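Local structure of BAG family molecular chaperone regulator 4 (Arabidopsis thaliana, 4HWH) at residues 39-50 with 73-84. The protein probably acts as a co-chaperone in programmed cell death and stress responses, binding the ATPase domain of HSP70/HSC70 chaperones through its BAG domain. Sequence-based numbering, arbitrary orientation.
Sequences FDMAAELLMRQL and IQNLQEAVDKLK
Leu-46 and Val-80 interlock as reciprocal knobs between residues 39-50 and 73-84, antiparallel neighbours in the three-helix bundle of the BAG domain, their axes 9.7 Å apart at closest approach and 165° apart in direction. Leu-46 enters a hole formed by Ile-73, Leu-76, Gln-77 and Val-80, its CD1 lying 3.8 Å from Leu-76 CB. Val-80 in turn fits among Phe-39, Ala-42, Ala-43 and Leu-46. Val-80 CG1, anti to the backbone N (chi1 170°), packs 3.4 Å from Phe-39 O, while CG2 turns to the methyl of Ala-42 and to Leu-46. The packing continues where Ile-73 CD1 meets Gln-49 CB at 3.8 Å and its CG2 abuts Leu-50 CD1. The Gln-77 amide NE2 merely packs against Met-47 CG. Helix 3-29 completes the core, touching Leu-76 through Val-14 and Val-80 through Val-21.

At the other end the Phe-39 ring lies against helix 63-86. The CA of Lys-84 makes a CH-pi contact over one face, 4.2 Å from the centroid of the Phe-39 ring, and Leu-83 CB reaches Phe-39 CE1 at 3.7 Å.

The polar link lies at the same end of the pair. Lys-84 runs out fully extended from a trans chi1 (-173°) and carries NZ across to Asp-40, donating to the syn lone pair of OD1 at 2.7 Å in a salt bridge. One water joins the same pair, donating to Asp-40 OD2 and accepting from Lys-84 NZ. An asparagine in place of Asp-40 would probably leave the Lys-84 ammonium without its countercharge, and could cost the water its carboxylate acceptor.

The helix pair thus rests on apolar interdigitation, with a single direct, water-reinforced ion pair at its margin tying the start of 39-50 to the end of 73-84.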
loop_
_atom_site.group_PDB
_atom_site.type_symbol
_atom_site.label_atom_id
_atom_site.label_comp_id
_atom_site.label_asym_id
_atom_site.label_seq_id
_atom_site.Cartn_x
_atom_site.Cartn_y
_atom_site.Cartn_z
ATOM N N PHE A 39 2.839 -7.030 8.372
ATOM C CA PHE A 39 2.322 -5.668 8.414
ATOM C C PHE A 39 3.422 -4.665 8.085
ATOM O O PHE A 39 3.200 -3.700 7.355
ATOM C CB PHE A 39 1.727 -5.360 9.788
ATOM C CG PHE A 39 0.689 -6.346 10.230
ATOM C CD1 PHE A 39 -0.442 -6.572 9.462
ATOM C CD2 PHE A 39 0.840 -7.046 11.414
ATOM C CE1 PHE A 39 -1.403 -7.482 9.864
ATOM C CE2 PHE A 39 -0.116 -7.959 11.823
ATOM C CZ PHE A 39 -1.240 -8.177 11.043
ATOM N N ASP A 40 4.614 -4.902 8.622
ATOM C CA ASP A 40 5.719 -3.981 8.409
ATOM C C ASP A 40 6.227 -4.011 6.972
ATOM O O ASP A 40 6.544 -2.969 6.403
ATOM C CB ASP A 40 6.846 -4.250 9.409
ATOM C CG ASP A 40 6.497 -3.776 10.807
ATOM O OD1 ASP A 40 5.550 -2.977 10.937
ATOM O OD2 ASP A 40 7.164 -4.196 11.770
ATOM N N MET A 41 6.297 -5.196 6.376
ATOM C CA MET A 41 6.685 -5.287 4.972
ATOM C C MET A 41 5.662 -4.598 4.072
ATOM O O MET A 41 6.033 -3.907 3.122
ATOM C CB MET A 41 6.864 -6.743 4.538
ATOM C CG MET A 41 8.146 -7.392 5.021
ATOM S SD MET A 41 8.405 -8.991 4.215
ATOM C CE MET A 41 7.096 -9.960 4.955
ATOM N N ALA A 42 4.377 -4.790 4.359
ATOM C CA ALA A 42 3.342 -4.128 3.565
ATOM C C ALA A 42 3.487 -2.610 3.678
ATOM O O ALA A 42 3.383 -1.887 2.685
ATOM C CB ALA A 42 1.944 -4.572 4.004
ATOM N N ALA A 43 3.724 -2.133 4.894
ATOM C CA ALA A 43 3.892 -0.701 5.115
ATOM C C ALA A 43 5.131 -0.201 4.374
ATOM O O ALA A 43 5.100 0.844 3.723
ATOM C CB ALA A 43 3.991 -0.394 6.611
ATOM N N GLU A 44 6.218 -0.959 4.466
ATOM C CA GLU A 44 7.456 -0.582 3.795
ATOM C C GLU A 44 7.282 -0.506 2.277
ATOM O O GLU A 44 7.764 0.428 1.630
ATOM C CB GLU A 44 8.580 -1.560 4.151
ATOM C CG GLU A 44 9.758 -1.536 3.182
ATOM C CD GLU A 44 10.500 -0.210 3.172
ATOM O OE1 GLU A 44 10.344 0.577 4.129
ATOM O OE2 GLU A 44 11.245 0.047 2.201
ATOM N N LEU A 45 6.599 -1.491 1.703
ATOM C CA LEU A 45 6.459 -1.530 0.256
ATOM C C LEU A 45 5.563 -0.398 -0.232
ATOM O O LEU A 45 5.768 0.143 -1.315
ATOM C CB LEU A 45 5.944 -2.890 -0.209
ATOM C CG LEU A 45 6.947 -4.034 -0.020
ATOM C CD1 LEU A 45 6.312 -5.368 -0.382
ATOM C CD2 LEU A 45 8.206 -3.790 -0.850
ATOM N N LEU A 46 4.573 -0.038 0.578
ATOM C CA LEU A 46 3.736 1.115 0.272
ATOM C C LEU A 46 4.563 2.399 0.282
ATOM O O LEU A 46 4.388 3.263 -0.573
ATOM C CB LEU A 46 2.577 1.211 1.262
ATOM C CG LEU A 46 1.483 0.160 1.069
ATOM C CD1 LEU A 46 0.560 0.111 2.280
ATOM C CD2 LEU A 46 0.690 0.435 -0.205
ATOM N N MET A 47 5.469 2.516 1.249
ATOM C CA MET A 47 6.345 3.685 1.330
ATOM C C MET A 47 7.266 3.789 0.114
ATOM O O MET A 47 7.541 4.883 -0.378
ATOM C CB MET A 47 7.160 3.654 2.627
ATOM C CG MET A 47 6.311 3.870 3.876
ATOM S SD MET A 47 7.275 3.978 5.396
ATOM C CE MET A 47 5.974 4.016 6.629
ATOM N N ARG A 48 7.730 2.647 -0.377
ATOM C CA ARG A 48 8.581 2.626 -1.559
ATOM C C ARG A 48 7.817 3.128 -2.780
ATOM O O ARG A 48 8.371 3.825 -3.630
ATOM C CB ARG A 48 9.115 1.213 -1.806
ATOM C CG ARG A 48 10.135 0.751 -0.776
ATOM C CD ARG A 48 11.519 1.288 -1.103
ATOM N NE ARG A 48 11.981 0.810 -2.401
ATOM C CZ ARG A 48 13.007 1.327 -3.070
ATOM N NH1 ARG A 48 13.349 0.824 -4.248
ATOM N NH2 ARG A 48 13.684 2.349 -2.566
ATOM N N GLN A 49 6.537 2.770 -2.868
ATOM C CA GLN A 49 5.714 3.238 -3.974
ATOM C C GLN A 49 5.493 4.743 -3.872
ATOM O O GLN A 49 5.437 5.436 -4.886
ATOM C CB GLN A 49 4.388 2.471 -4.049
ATOM C CG GLN A 49 4.562 1.020 -4.484
ATOM C CD GLN A 49 5.342 0.886 -5.785
ATOM O OE1 GLN A 49 5.033 1.540 -6.783
ATOM N NE2 GLN A 49 6.355 0.030 -5.779
ATOM N N LEU A 50 5.392 5.244 -2.646
ATOM C CA LEU A 50 5.229 6.673 -2.414
ATOM C C LEU A 50 6.473 7.423 -2.890
ATOM O O LEU A 50 6.377 8.478 -3.514
ATOM C CB LEU A 50 4.986 6.942 -0.928
ATOM C CG LEU A 50 4.287 8.240 -0.534
ATOM C CD1 LEU A 50 2.942 8.353 -1.234
ATOM C CD2 LEU A 50 4.117 8.299 0.980
ATOM N N ILE A 73 -2.534 5.242 -1.423
ATOM C CA ILE A 73 -1.479 4.698 -0.578
ATOM C C ILE A 73 -1.666 5.095 0.888
ATOM O O ILE A 73 -1.552 4.262 1.790
ATOM C CB ILE A 73 -0.090 5.133 -1.087
ATOM C CG1 ILE A 73 0.240 4.404 -2.394
ATOM C CG2 ILE A 73 0.966 4.871 -0.034
ATOM C CD1 ILE A 73 1.552 4.843 -3.036
ATOM N N GLN A 74 -1.957 6.369 1.124
ATOM C CA GLN A 74 -2.202 6.845 2.481
ATOM C C GLN A 74 -3.341 6.066 3.141
ATOM O O GLN A 74 -3.274 5.728 4.321
ATOM C CB GLN A 74 -2.492 8.349 2.474
ATOM C CG GLN A 74 -1.352 9.179 1.893
ATOM C CD GLN A 74 -1.706 10.649 1.745
ATOM O OE1 GLN A 74 -2.852 10.999 1.459
ATOM N NE2 GLN A 74 -0.718 11.516 1.936
ATOM N N ASN A 75 -4.379 5.765 2.371
ATOM C CA ASN A 75 -5.499 4.979 2.882
ATOM C C ASN A 75 -5.084 3.560 3.255
ATOM O O ASN A 75 -5.473 3.045 4.301
ATOM C CB ASN A 75 -6.640 4.947 1.868
ATOM C CG ASN A 75 -7.375 6.268 1.783
ATOM O OD1 ASN A 75 -7.138 7.176 2.582
ATOM N ND2 ASN A 75 -8.277 6.384 0.812
ATOM N N LEU A 76 -4.293 2.929 2.391
ATOM C CA LEU A 76 -3.776 1.596 2.679
ATOM C C LEU A 76 -2.869 1.598 3.908
ATOM O O LEU A 76 -2.910 0.675 4.720
ATOM C CB LEU A 76 -3.041 1.026 1.460
ATOM C CG LEU A 76 -3.971 0.734 0.276
ATOM C CD1 LEU A 76 -3.187 0.365 -0.979
ATOM C CD2 LEU A 76 -4.950 -0.370 0.639
ATOM N N GLN A 77 -2.052 2.640 4.045
ATOM C CA GLN A 77 -1.157 2.744 5.189
ATOM C C GLN A 77 -1.959 2.764 6.487
ATOM O O GLN A 77 -1.590 2.122 7.473
ATOM C CB GLN A 77 -0.286 3.999 5.086
ATOM C CG GLN A 77 0.776 3.954 3.988
ATOM C CD GLN A 77 1.553 5.262 3.874
ATOM O OE1 GLN A 77 0.991 6.307 3.540
ATOM N NE2 GLN A 77 2.852 5.205 4.148
ATOM N N GLU A 78 -3.059 3.507 6.480
ATOM C CA GLU A 78 -3.930 3.576 7.647
ATOM C C GLU A 78 -4.540 2.213 7.945
ATOM O O GLU A 78 -4.600 1.794 9.097
ATOM C CB GLU A 78 -5.033 4.614 7.432
ATOM C CG GLU A 78 -4.519 6.042 7.347
ATOM C CD GLU A 78 -5.634 7.062 7.223
ATOM O OE1 GLU A 78 -6.817 6.667 7.312
ATOM O OE2 GLU A 78 -5.325 8.258 7.037
ATOM N N ALA A 79 -4.983 1.519 6.903
ATOM C CA ALA A 79 -5.558 0.190 7.077
ATOM C C ALA A 79 -4.542 -0.778 7.687
ATOM O O ALA A 79 -4.885 -1.583 8.552
ATOM C CB ALA A 79 -6.083 -0.344 5.754
ATOM N N VAL A 80 -3.294 -0.694 7.236
ATOM C CA VAL A 80 -2.240 -1.559 7.764
ATOM C C VAL A 80 -1.947 -1.241 9.229
ATOM O O VAL A 80 -1.820 -2.148 10.054
ATOM C CB VAL A 80 -0.948 -1.469 6.928
ATOM C CG1 VAL A 80 0.200 -2.189 7.630
ATOM C CG2 VAL A 80 -1.182 -2.061 5.534
ATOM N N ASP A 81 -1.845 0.047 9.549
ATOM C CA ASP A 81 -1.645 0.473 10.932
ATOM C C ASP A 81 -2.716 -0.128 11.833
ATOM O O ASP A 81 -2.424 -0.640 12.915
ATOM C CB ASP A 81 -1.696 1.999 11.045
ATOM C CG ASP A 81 -0.504 2.670 10.406
ATOM O OD1 ASP A 81 0.563 2.031 10.325
ATOM O OD2 ASP A 81 -0.635 3.842 9.991
ATOM N N LYS A 82 -3.961 -0.059 11.374
ATOM C CA LYS A 82 -5.095 -0.551 12.147
ATOM C C LYS A 82 -4.975 -2.048 12.397
ATOM O O LYS A 82 -5.184 -2.513 13.514
ATOM C CB LYS A 82 -6.414 -0.233 11.439
ATOM C CG LYS A 82 -6.905 1.198 11.631
ATOM C CD LYS A 82 -5.746 2.182 11.656
ATOM C CE LYS A 82 -6.194 3.603 11.362
ATOM N NZ LYS A 82 -5.018 4.509 11.219
ATOM N N LEU A 83 -4.641 -2.801 11.354
ATOM C CA LEU A 83 -4.417 -4.234 11.492
ATOM C C LEU A 83 -3.309 -4.534 12.491
ATOM O O LEU A 83 -3.462 -5.385 13.365
ATOM C CB LEU A 83 -4.051 -4.853 10.146
ATOM C CG LEU A 83 -5.195 -5.166 9.192
ATOM C CD1 LEU A 83 -4.665 -5.952 8.005
ATOM C CD2 LEU A 83 -6.271 -5.948 9.921
ATOM N N LYS A 84 -2.181 -3.850 12.340
ATOM C CA LYS A 84 -1.050 -4.068 13.226
ATOM C C LYS A 84 -1.458 -3.786 14.667
ATOM O O LYS A 84 -1.173 -4.570 15.571
ATOM C CB LYS A 84 0.137 -3.190 12.825
ATOM C CG LYS A 84 1.405 -3.496 13.609
ATOM C CD LYS A 84 2.584 -2.672 13.123
ATOM C CE LYS A 84 3.836 -3.016 13.906
ATOM N NZ LYS A 84 5.014 -2.244 13.429
HETATM O O HOH W 1 7.109 -3.623 14.552
#